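Local coordinates for putative uncharacterized protein tcp24 (Actinoplanes teichomyceticus, PDB 4Q38) that probably transfers long-chain acyl groups from acyl-coenzyme A to the amino sugar of teicoplanin-type glycopeptide antibiotics, as a GNAT-like N-acyltransferase, at residues P66-E71 and I164-Y169; Q177-Y182 and G186-L191; E259-E264 and A324-H329. One frame throughout, in Å; residues are numbered along the deposited sequence.

Interaction 1 of 3, residues P66-E71 and I164-Y169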
loop_
_atom_site.group_PDB
_atom_site.type_symbol
_atom_site.label_atom_id
_atom_site.label_comp_id
_atom_site.label_asym_id
_atom_site.label_seq_id
_atom_site.Cartn_x
_atom_site.Cartn_y
_atom_site.Cartn_z
ATOM N N PRO A 66 12.922 -6.097 -6.735
ATOM C CA PRO A 66 13.737 -7.201 -7.267
ATOM C C PRO A 66 14.605 -6.742 -8.448
ATOM O O PRO A 66 14.210 -5.835 -9.194
ATOM C CB PRO A 66 12.692 -8.227 -7.714
ATOM C CG PRO A 66 11.496 -7.938 -6.849
ATOM C CD PRO A 66 11.487 -6.436 -6.719
ATOM N N GLU A 67 15.777 -7.358 -8.596
ATOM C CA GLU A 67 16.757 -6.955 -9.611
ATOM C C GLU A 67 16.154 -6.890 -11.003
ATOM O O GLU A 67 16.408 -5.937 -11.735
ATOM C CB GLU A 67 17.989 -7.882 -9.609
ATOM C CG GLU A 67 18.807 -7.852 -8.317
ATOM C CD GLU A 67 19.378 -6.475 -7.986
ATOM O OE1 GLU A 67 19.275 -6.054 -6.812
ATOM O OE2 GLU A 67 19.937 -5.809 -8.892
ATOM N N LEU A 68 15.351 -7.892 -11.359
ATOM C CA LEU A 68 14.731 -7.956 -12.686
ATOM C C LEU A 68 13.903 -6.704 -12.998
ATOM O O LEU A 68 14.101 -6.055 -14.040
ATOM C CB LEU A 68 13.865 -9.211 -12.826
ATOM C CG LEU A 68 13.066 -9.371 -14.125
ATOM C CD1 LEU A 68 13.995 -9.516 -15.329
ATOM C CD2 LEU A 68 12.116 -10.556 -14.026
ATOM N N ASP A 69 12.981 -6.372 -12.092
ATOM C CA ASP A 69 12.138 -5.185 -12.256
ATOM C C ASP A 69 12.951 -3.898 -12.263
ATOM O O ASP A 69 12.694 -3.021 -13.078
ATOM C CB ASP A 69 11.064 -5.110 -11.162
ATOM C CG ASP A 69 10.265 -6.386 -11.053
ATOM O OD1 ASP A 69 10.739 -7.300 -10.372
ATOM O OD2 ASP A 69 9.171 -6.475 -11.640
ATOM N N ALA A 70 13.913 -3.791 -11.347
ATOM C CA ALA A 70 14.747 -2.592 -11.220
ATOM C C ALA A 70 15.498 -2.273 -12.519
ATOM O O ALA A 70 15.529 -1.112 -12.959
ATOM C CB ALA A 70 15.714 -2.730 -10.053
ATOM N N GLU A 71 16.081 -3.306 -13.133
ATOM C CA GLU A 71 16.725 -3.174 -14.449
ATOM C C GLU A 71 15.759 -2.567 -15.441
ATOM O O GLU A 71 16.095 -1.615 -16.148
ATOM C CB GLU A 71 17.146 -4.536 -15.000
ATOM C CG GLU A 71 18.414 -5.119 -14.417
ATOM C CD GLU A 71 18.662 -6.533 -14.913
ATOM O OE1 GLU A 71 18.928 -6.696 -16.124
ATOM O OE2 GLU A 71 18.577 -7.477 -14.096
ATOM N N ILE A 164 4.623 -8.156 -6.145
ATOM C CA ILE A 164 3.212 -8.555 -6.196
ATOM C C ILE A 164 2.609 -8.323 -7.575
ATOM O O ILE A 164 1.894 -9.179 -8.086
ATOM C CB ILE A 164 2.378 -7.835 -5.107
ATOM C CG1 ILE A 164 2.629 -8.481 -3.727
ATOM C CG2 ILE A 164 0.890 -7.823 -5.460
ATOM C CD1 ILE A 164 2.253 -7.579 -2.562
ATOM N N HIS A 165 2.876 -7.167 -8.181
ATOM C CA HIS A 165 2.342 -6.919 -9.523
ATOM C C HIS A 165 2.720 -8.020 -10.475
ATOM O O HIS A 165 1.865 -8.548 -11.201
ATOM C CB HIS A 165 2.776 -5.559 -10.077
ATOM C CG HIS A 165 2.168 -5.242 -11.424
ATOM N ND1 HIS A 165 2.594 -5.821 -12.560
ATOM C CD2 HIS A 165 1.123 -4.397 -11.781
ATOM C CE1 HIS A 165 1.865 -5.372 -13.594
ATOM N NE2 HIS A 165 0.970 -4.496 -13.121
ATOM N N ARG A 166 3.996 -8.400 -10.459
ATOM C CA ARG A 166 4.517 -9.391 -11.396
ATOM C C ARG A 166 3.957 -10.784 -11.117
ATOM O O ARG A 166 3.632 -11.519 -12.049
ATOM C CB ARG A 166 6.044 -9.408 -11.380
ATOM C CG ARG A 166 6.678 -10.379 -12.373
ATOM C CD ARG A 166 8.198 -10.288 -12.355
ATOM N NE ARG A 166 8.676 -8.980 -12.815
ATOM C CZ ARG A 166 8.955 -8.673 -14.082
ATOM N NH1 ARG A 166 8.796 -9.575 -15.051
ATOM N NH2 ARG A 166 9.391 -7.453 -14.380
ATOM N N ARG A 167 3.835 -11.142 -9.843
ATOM C CA ARG A 167 3.217 -12.428 -9.473
ATOM C C ARG A 167 1.767 -12.485 -9.961
ATOM O O ARG A 167 1.322 -13.491 -10.510
ATOM C CB ARG A 167 3.291 -12.651 -7.948
ATOM C CG ARG A 167 2.750 -13.994 -7.457
ATOM C CD ARG A 167 2.464 -13.973 -5.955
ATOM N NE ARG A 167 3.533 -13.308 -5.205
ATOM C CZ ARG A 167 3.388 -12.706 -4.021
ATOM N NH1 ARG A 167 2.209 -12.661 -3.409
ATOM N NH2 ARG A 167 4.437 -12.131 -3.447
ATOM N N LYS A 168 1.043 -11.391 -9.767
ATOM C CA LYS A 168 -0.382 -11.330 -10.069
ATOM C C LYS A 168 -0.703 -11.291 -11.574
ATOM O O LYS A 168 -1.630 -11.971 -12.035
ATOM C CB LYS A 168 -0.998 -10.119 -9.360
ATOM C CG LYS A 168 -2.513 -10.058 -9.397
ATOM C CD LYS A 168 -3.028 -8.922 -8.528
ATOM C CE LYS A 168 -4.546 -8.880 -8.552
ATOM N NZ LYS A 168 -5.084 -7.692 -7.838
ATOM N N TYR A 169 0.059 -10.499 -12.329
ATOM C CA TYR A 169 -0.287 -10.206 -13.723
ATOM C C TYR A 169 0.669 -10.779 -14.762
ATOM O O TYR A 169 0.299 -10.924 -15.931
ATOM C CB TYR A 169 -0.416 -8.694 -13.933
ATOM C CG TYR A 169 -1.445 -8.026 -13.047
ATOM C CD1 TYR A 169 -2.812 -8.206 -13.265
ATOM C CD2 TYR A 169 -1.048 -7.196 -12.006
ATOM C CE1 TYR A 169 -3.753 -7.590 -12.459
ATOM C CE2 TYR A 169 -1.976 -6.573 -11.195
ATOM C CZ TYR A 169 -3.326 -6.774 -11.423
ATOM O OH TYR A 169 -4.239 -6.141 -10.614
#
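Arg166 reaches out from helix 157-169 and delivers its guanidinium to Asp69 and Leu68 in the first turn of helix 67-76. Its CG stands opposite the backbone N (chi1 -178°), and the chain runs straight out through CB, CG and CD toward the other helix, whose Asp69 CA is 8.7 Å from Arg166 CA. Arg166 CD comes to 4.0 Å from Asp69 OD2. A bend about the CG-CD bond (chi3 -65°) turns the side of the guanidinium that carries NE and NH2 onto the carboxylate. Arg166 NE bonds Asp69 OD2 at 2.8 Å, and Arg166 NH2 bonds the same oxygen at 2.9 Å. It is thus a side-on grip in which two donors share one acceptor atom. Asp69 OD2 lies almost in the guanidinium plane, yet both nitrogens meet it from above one face of the carboxylate, the two planes being 64° apart. Further along, CZ and NH1 slide under a leucine methyl: Leu68 CD2 sits over one guanidinium face, 3.6 Å from Arg166 NH1 and off to the rim. The NH2 end has a second anion, Glu72, further along helix 67-76, and Tyr124 packs against both Asp69 and Arg166. Asp69 is the third residue after the N-cap Pro66, where a negative charge would also suit the helix dipole. The whole is an interhelical salt bridge with an aliphatic lid, joining the start of one helix to the last turns of another in the helical N-terminal domain of this acyltransferase.

Interaction 2 of 3, residues Q177-Y182 and G186-L191. With TEC (2-amino-6-O-decanoyl-2-deoxy-beta-D-glucopyranose), chain E.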
loop_
_atom_site.group_PDB
_atom_site.type_symbol
_atom_site.label_atom_id
_atom_site.label_comp_id
_atom_site.label_asym_id
_atom_site.label_seq_id
_atom_site.Cartn_x
_atom_site.Cartn_y
_atom_site.Cartn_z
ATOM N N GLN A 177 -0.703 2.234 -6.153
ATOM C CA GLN A 177 -0.334 3.626 -5.895
ATOM C C GLN A 177 -1.189 4.343 -4.842
ATOM O O GLN A 177 -0.711 5.284 -4.222
ATOM C CB GLN A 177 -0.284 4.462 -7.188
ATOM C CG GLN A 177 -1.612 4.627 -7.922
ATOM C CD GLN A 177 -1.949 3.458 -8.827
ATOM O OE1 GLN A 177 -1.279 2.427 -8.808
ATOM N NE2 GLN A 177 -2.985 3.618 -9.631
ATOM N N TRP A 178 -2.443 3.920 -4.660
ATOM C CA TRP A 178 -3.273 4.515 -3.606
ATOM C C TRP A 178 -2.648 4.252 -2.260
ATOM O O TRP A 178 -2.622 5.129 -1.400
ATOM C CB TRP A 178 -4.723 4.017 -3.660
ATOM C CG TRP A 178 -4.929 2.614 -3.153
ATOM C CD1 TRP A 178 -4.944 1.427 -3.891
ATOM C CD2 TRP A 178 -5.149 2.197 -1.756
ATOM N NE1 TRP A 178 -5.161 0.342 -3.068
ATOM C CE2 TRP A 178 -5.297 0.738 -1.779
ATOM C CE3 TRP A 178 -5.247 2.871 -0.534
ATOM C CZ2 TRP A 178 -5.520 0.003 -0.621
ATOM C CZ3 TRP A 178 -5.480 2.121 0.628
ATOM C CH2 TRP A 178 -5.609 0.720 0.584
ATOM N N TRP A 179 -2.111 3.046 -2.091
ATOM C CA TRP A 179 -1.508 2.624 -0.825
ATOM C C TRP A 179 -0.171 3.270 -0.576
ATOM O O TRP A 179 0.112 3.688 0.551
ATOM C CB TRP A 179 -1.429 1.101 -0.748
ATOM C CG TRP A 179 -0.839 0.567 0.528
ATOM C CD1 TRP A 179 0.260 -0.278 0.667
ATOM C CD2 TRP A 179 -1.301 0.819 1.897
ATOM N NE1 TRP A 179 0.506 -0.550 1.986
ATOM C CE2 TRP A 179 -0.394 0.073 2.778
ATOM C CE3 TRP A 179 -2.336 1.567 2.463
ATOM C CZ2 TRP A 179 -0.534 0.082 4.164
ATOM C CZ3 TRP A 179 -2.465 1.572 3.864
ATOM C CH2 TRP A 179 -1.583 0.845 4.689
ATOM N N THR A 180 0.661 3.385 -1.613
ATOM C CA THR A 180 1.962 4.057 -1.433
ATOM C C THR A 180 1.850 5.557 -1.119
ATOM O O THR A 180 2.831 6.142 -0.683
ATOM C CB THR A 180 2.951 3.830 -2.605
ATOM O OG1 THR A 180 2.301 4.140 -3.828
ATOM C CG2 THR A 180 3.435 2.361 -2.648
ATOM N N THR A 181 0.670 6.170 -1.293
ATOM C CA THR A 181 0.501 7.566 -0.849
ATOM C C THR A 181 0.667 7.680 0.661
ATOM O O THR A 181 1.008 8.746 1.157
ATOM C CB THR A 181 -0.870 8.222 -1.220
ATOM O OG1 THR A 181 -1.947 7.577 -0.525
ATOM C CG2 THR A 181 -1.134 8.211 -2.723
ATOM N N TYR A 182 0.400 6.589 1.385
ATOM C CA TYR A 182 0.598 6.580 2.838
ATOM C C TYR A 182 2.085 6.669 3.170
ATOM O O TYR A 182 2.499 7.509 3.977
ATOM C CB TYR A 182 -0.000 5.326 3.479
ATOM C CG TYR A 182 -1.508 5.342 3.647
ATOM C CD1 TYR A 182 -2.359 5.181 2.548
ATOM C CD2 TYR A 182 -2.090 5.475 4.917
ATOM C CE1 TYR A 182 -3.744 5.181 2.704
ATOM C CE2 TYR A 182 -3.473 5.472 5.081
ATOM C CZ TYR A 182 -4.291 5.327 3.971
ATOM O OH TYR A 182 -5.658 5.318 4.122
ATOM N N GLY A 186 4.491 10.178 4.615
ATOM C CA GLY A 186 5.049 10.075 5.954
ATOM C C GLY A 186 4.012 9.875 7.055
ATOM O O GLY A 186 4.226 10.288 8.194
ATOM N N ILE A 187 2.894 9.243 6.712
ATOM C CA ILE A 187 1.827 8.956 7.675
ATOM C C ILE A 187 1.727 7.479 8.024
ATOM O O ILE A 187 0.845 7.077 8.791
ATOM C CB ILE A 187 0.453 9.496 7.181
ATOM C CG1 ILE A 187 0.033 8.833 5.857
ATOM C CG2 ILE A 187 0.529 11.009 7.037
ATOM C CD1 ILE A 187 -1.432 8.994 5.502
ATOM N N LEU A 188 2.643 6.678 7.468
ATOM C CA LEU A 188 2.699 5.241 7.715
ATOM C C LEU A 188 4.148 4.879 8.018
ATOM O O LEU A 188 5.060 5.347 7.316
ATOM C CB LEU A 188 2.232 4.463 6.477
ATOM C CG LEU A 188 2.267 2.923 6.540
ATOM C CD1 LEU A 188 1.013 2.375 7.188
ATOM C CD2 LEU A 188 2.391 2.331 5.141
ATOM N N TYR A 189 4.350 4.051 9.037
ATOM C CA TYR A 189 5.692 3.589 9.443
ATOM C C TYR A 189 5.721 2.102 9.731
ATOM O O TYR A 189 4.867 1.584 10.450
ATOM C CB TYR A 189 6.219 4.394 10.658
ATOM C CG TYR A 189 6.399 5.825 10.263
ATOM C CD1 TYR A 189 7.562 6.241 9.612
ATOM C CD2 TYR A 189 5.368 6.758 10.454
ATOM C CE1 TYR A 189 7.718 7.546 9.189
ATOM C CE2 TYR A 189 5.512 8.067 10.023
ATOM C CZ TYR A 189 6.685 8.450 9.389
ATOM O OH TYR A 189 6.846 9.743 8.943
ATOM N N ARG A 190 6.707 1.416 9.163
ATOM C CA ARG A 190 6.920 0.014 9.500
ATOM C C ARG A 190 7.796 -0.058 10.750
ATOM O O ARG A 190 8.922 0.457 10.777
ATOM C CB ARG A 190 7.545 -0.769 8.333
ATOM C CG ARG A 190 7.701 -2.256 8.658
ATOM C CD ARG A 190 8.106 -3.122 7.477
ATOM N NE ARG A 190 8.070 -4.524 7.892
ATOM C CZ ARG A 190 7.931 -5.564 7.076
ATOM N NH1 ARG A 190 7.815 -5.389 5.759
ATOM N NH2 ARG A 190 7.888 -6.786 7.589
ATOM N N LEU A 191 7.256 -0.694 11.779
ATOM C CA LEU A 191 7.927 -0.797 13.060
ATOM C C LEU A 191 8.124 -2.275 13.393
ATOM O O LEU A 191 7.481 -2.833 14.291
ATOM C CB LEU A 191 7.101 -0.067 14.134
ATOM C CG LEU A 191 6.772 1.422 13.907
ATOM C CD1 LEU A 191 5.995 1.957 15.110
ATOM C CD2 LEU A 191 7.995 2.308 13.669
HETATM C CAV TEC E . -4.729 -11.317 13.814
HETATM C CAU TEC E . -3.579 -10.354 13.626
HETATM C CAT TEC E . -4.008 -8.912 13.691
HETATM C CAS TEC E . -5.270 -8.664 12.913
HETATM C CAR TEC E . -5.332 -7.220 12.511
HETATM C CAQ TEC E . -5.090 -7.156 11.048
HETATM C CAP TEC E . -5.144 -5.773 10.498
HETATM C CAO TEC E . -4.474 -5.834 9.167
HETATM C CAN TEC E . -4.993 -4.796 8.253
HETATM C CAM TEC E . -4.143 -4.674 7.015
HETATM O OAW TEC E . -3.111 -5.289 6.898
HETATM O O6 TEC E . -4.714 -3.938 6.046
HETATM C C6 TEC E . -4.001 -2.893 5.415
HETATM C C5 TEC E . -3.760 -3.175 3.911
HETATM O O5 TEC E . -4.111 -2.092 3.102
HETATM C C1 TEC E . -4.212 -2.777 1.823
HETATM O O1 TEC E . -5.069 -2.349 0.942
HETATM C C2 TEC E . -2.828 -2.826 1.237
HETATM N N2 TEC E . -2.911 -3.499 -0.049
HETATM C C3 TEC E . -2.157 -3.715 2.174
HETATM O O3 TEC E . -0.907 -3.462 1.822
HETATM C C4 TEC E . -2.323 -3.380 3.632
HETATM O O4 TEC E . -1.974 -4.420 4.329
#
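Leu188 sets CD2 into the notch between the Trp179 indole and Tyr182 CB, just after the chain has left helix 177-184. CD2 lies 3.8 Å from Trp179 CZ2, CD1 rests against Trp179 alone, beside CH2, and the root of the side chain packs on Tyr182, with Leu188 CB 3.8 Å from Tyr182 CB. Leu188 CG is opposite the backbone N (chi1 178°), which carries the fork back toward the indole at about a right angle to it. One side of the hollow is built by Trp179 CZ3, which lies 3.7 Å above the centre of the Tyr182 ring. A second bump fits against Tyr182: Ile187 CD1 comes obliquely to Tyr182 CD2 at 3.6 Å. Leu188 meets the benzene end of the indole, and the sugar of the bound decanoyl-glucosamine lies over one indole face, with O3 near the rim, 3.2 Å from Trp179 NE1. Trp178 offers its ring edge to the sugar O1. On the strand side, Gln195 and Ser197 of strand 194-200 touch Leu188. The backbone explains the sharp turn. Gly186 takes a positive phi of 64° and Ile187 N donates to Tyr182 O at 3.3 Å, as in a Schellman motif; Tyr189 OH adds a side-chain tie to Gly186 O. The motif ends helix 177-184 and turns the chain into strand 188-191, the first strand of the mixed sheet, about where the N-terminal and GNAT-like family regions meet, and the packing around it backs one wall of the sugar pocket.

Interaction 3 of 3, residues E259-E264 and A324-H329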
loop_
_atom_site.group_PDB
_atom_site.type_symbol
_atom_site.label_atom_id
_atom_site.label_comp_id
_atom_site.label_asym_id
_atom_site.label_seq_id
_atom_site.Cartn_x
_atom_site.Cartn_y
_atom_site.Cartn_z
ATOM N N GLU A 259 -11.814 -19.858 12.271
ATOM C CA GLU A 259 -11.688 -20.828 13.367
ATOM C C GLU A 259 -12.216 -22.218 13.009
ATOM O O GLU A 259 -11.769 -23.215 13.574
ATOM C CB GLU A 259 -12.377 -20.298 14.625
ATOM C CG GLU A 259 -11.695 -19.068 15.218
ATOM C CD GLU A 259 -12.651 -18.141 15.957
ATOM O OE1 GLU A 259 -12.310 -16.944 16.077
ATOM O OE2 GLU A 259 -13.739 -18.589 16.409
ATOM N N GLU A 260 -13.143 -22.272 12.056
ATOM C CA GLU A 260 -13.631 -23.535 11.492
ATOM C C GLU A 260 -12.540 -24.335 10.782
ATOM O O GLU A 260 -12.629 -25.559 10.689
ATOM C CB GLU A 260 -14.759 -23.277 10.493
ATOM C CG GLU A 260 -16.106 -22.983 11.135
ATOM C CD GLU A 260 -17.271 -23.125 10.176
ATOM O OE1 GLU A 260 -18.210 -22.314 10.287
ATOM O OE2 GLU A 260 -17.262 -24.041 9.320
ATOM N N TYR A 261 -11.520 -23.643 10.274
ATOM C CA TYR A 261 -10.586 -24.253 9.326
ATOM C C TYR A 261 -9.148 -24.290 9.815
ATOM O O TYR A 261 -8.433 -25.253 9.561
ATOM C CB TYR A 261 -10.641 -23.526 7.981
ATOM C CG TYR A 261 -12.019 -23.442 7.375
ATOM C CD1 TYR A 261 -12.510 -24.472 6.562
ATOM C CD2 TYR A 261 -12.837 -22.340 7.606
ATOM C CE1 TYR A 261 -13.776 -24.401 6.006
ATOM C CE2 TYR A 261 -14.104 -22.260 7.051
ATOM C CZ TYR A 261 -14.565 -23.297 6.254
ATOM O OH TYR A 261 -15.818 -23.220 5.701
ATOM N N LEU A 262 -8.725 -23.239 10.509
ATOM C CA LEU A 262 -7.345 -23.136 10.965
ATOM C C LEU A 262 -7.208 -23.725 12.350
ATOM O O LEU A 262 -8.124 -23.618 13.166
ATOM C CB LEU A 262 -6.873 -21.683 10.951
ATOM C CG LEU A 262 -6.938 -20.965 9.597
ATOM C CD1 LEU A 262 -6.506 -19.510 9.740
ATOM C CD2 LEU A 262 -6.107 -21.682 8.541
ATOM N N THR A 263 -6.064 -24.344 12.615
ATOM C CA THR A 263 -5.856 -25.006 13.894
ATOM C C THR A 263 -5.216 -24.075 14.917
ATOM O O THR A 263 -4.995 -22.888 14.652
ATOM C CB THR A 263 -5.062 -26.326 13.751
ATOM O OG1 THR A 263 -3.903 -26.108 12.945
ATOM C CG2 THR A 263 -5.923 -27.399 13.088
ATOM N N GLU A 264 -4.943 -24.626 16.094
ATOM C CA GLU A 264 -4.423 -23.876 17.225
ATOM C C GLU A 264 -3.019 -23.330 17.007
ATOM O O GLU A 264 -2.613 -22.381 17.667
ATOM C CB GLU A 264 -4.457 -24.746 18.483
ATOM C CG GLU A 264 -5.829 -24.782 19.130
ATOM C CD GLU A 264 -6.374 -23.387 19.363
ATOM O OE1 GLU A 264 -5.759 -22.639 20.158
ATOM O OE2 GLU A 264 -7.403 -23.034 18.742
ATOM N N ALA A 324 -18.609 -24.223 -0.681
ATOM C CA ALA A 324 -19.775 -24.599 0.117
ATOM C C ALA A 324 -20.909 -23.573 0.044
ATOM O O ALA A 324 -21.954 -23.755 0.669
ATOM C CB ALA A 324 -19.371 -24.855 1.567
ATOM N N GLY A 325 -20.704 -22.505 -0.725
ATOM C CA GLY A 325 -21.714 -21.467 -0.891
ATOM C C GLY A 325 -21.661 -20.412 0.199
ATOM O O GLY A 325 -22.604 -19.640 0.369
ATOM N N ARG A 326 -20.549 -20.368 0.928
ATOM C CA ARG A 326 -20.410 -19.456 2.060
ATOM C C ARG A 326 -19.470 -18.287 1.732
ATOM O O ARG A 326 -18.774 -18.319 0.718
ATOM C CB ARG A 326 -19.970 -20.240 3.302
ATOM C CG ARG A 326 -20.873 -21.441 3.584
ATOM C CD ARG A 326 -20.288 -22.356 4.639
ATOM N NE ARG A 326 -20.254 -21.693 5.939
ATOM C CZ ARG A 326 -19.624 -22.170 7.001
ATOM N NH1 ARG A 326 -19.647 -21.486 8.140
ATOM N NH2 ARG A 326 -18.969 -23.325 6.927
ATOM N N HIS A 327 -19.475 -17.254 2.579
ATOM C CA HIS A 327 -18.760 -16.002 2.292
ATOM C C HIS A 327 -17.842 -15.565 3.401
ATOM O O HIS A 327 -18.121 -15.790 4.586
ATOM C CB HIS A 327 -19.736 -14.876 1.954
ATOM C CG HIS A 327 -20.583 -15.149 0.730
ATOM N ND1 HIS A 327 -21.927 -15.255 0.786
ATOM C CD2 HIS A 327 -20.228 -15.360 -0.599
ATOM C CE1 HIS A 327 -22.408 -15.516 -0.447
ATOM N NE2 HIS A 327 -21.369 -15.583 -1.294
ATOM N N TRP A 328 -16.740 -14.932 3.003
ATOM C CA TRP A 328 -15.746 -14.384 3.924
ATOM C C TRP A 328 -16.012 -12.923 4.149
ATOM O O TRP A 328 -16.452 -12.224 3.236
ATOM C CB TRP A 328 -14.348 -14.580 3.361
ATOM C CG TRP A 328 -13.903 -16.023 3.258
ATOM C CD1 TRP A 328 -13.792 -16.805 2.108
ATOM C CD2 TRP A 328 -13.479 -16.902 4.356
ATOM N NE1 TRP A 328 -13.336 -18.067 2.412
ATOM C CE2 TRP A 328 -13.133 -18.190 3.745
ATOM C CE3 TRP A 328 -13.350 -16.753 5.737
ATOM C CZ2 TRP A 328 -12.681 -19.267 4.502
ATOM C CZ3 TRP A 328 -12.904 -17.846 6.487
ATOM C CH2 TRP A 328 -12.574 -19.072 5.885
ATOM N N HIS A 329 -15.742 -12.442 5.365
ATOM C CA HIS A 329 -16.045 -11.061 5.723
ATOM C C HIS A 329 -14.882 -10.360 6.349
ATOM O O HIS A 329 -14.207 -10.909 7.227
ATOM C CB HIS A 329 -17.233 -10.996 6.683
ATOM C CG HIS A 329 -18.404 -11.849 6.261
ATOM N ND1 HIS A 329 -19.055 -11.660 5.095
ATOM C CD2 HIS A 329 -19.028 -12.927 6.894
ATOM C CE1 HIS A 329 -20.044 -12.574 4.980
ATOM N NE2 HIS A 329 -20.027 -13.348 6.082
#
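The guanidinium of Arg326 and the carboxylate of Glu260 meet edge to edge, end-on, with their planes 31° apart. Arg326 NH1 bonds Glu260 OE1 at 2.7 Å, and Arg326 NH2 bonds Glu260 OE2 at 3.0 Å. Both bonds are nearly straight, with an angle of 173° at the NH1 hydrogen. Each oxygen is approached on its syn side and each nitrogen finds its partner close to its own plane, so this twin grip also fixes how the guanidinium is rotated. Tyr261 lies obliquely to the same guanidinium, its OH 3.4 Å from Arg326 NH2 but at too poor an angle for a bond. On the inner side, the ring of Tyr261 meets the benzene end of Trp328, also obliquely: the ring centres are 5.6 Å apart and the planes 54° apart. Trp328 CH2 does the touching, 3.7 Å from Tyr261 CD2. Glu260 stretches out beyond CG to reach across, whereas Arg326 bends at chi3 to turn its tip toward it. Contact thus grades from charged and solvent-facing at Glu260 to buried at Trp328, whose NE1 is taken by Val318 O. His321 of helix 313-323 meets both aromatic rings, roughly perpendicular to Tyr261. Gly325, in a Schellman motif, ends that helix and turns the chain toward strand 331-336. The arrangement is a bidentate salt bridge beside an aromatic cluster of Tyr261, Trp328 and His321: in this GNAT-like domain the salt bridge ties two loops together, and the rings pack them on helix 313-323, whose first residue, Ser313, binds coenzyme A.

The three contacts follow one another along the chain without overlapping. Interaction 1 lies in the helical N-terminal domain and interaction 3 in the GNAT-like C-terminal domain, while interaction 2 has one segment in each family region, so it lies about where they meet. The centres of interactions 1 and 2 are about 20 Å apart; interaction 3 lies about 30 Å from the second and about 32 Å from the first. Helix 157-169 of interaction 1 is followed directly by helix 177-184 of interaction 2, which leads into 188-191, one of the sheet's two edge strands. Interaction 3 joins two loops near the coenzyme A site, the Tyr261 side chain being about 9 Å from the bound cofactor. Only interaction 2 touches the acylated sugar, consistent with a substrate site formed where the domains meet.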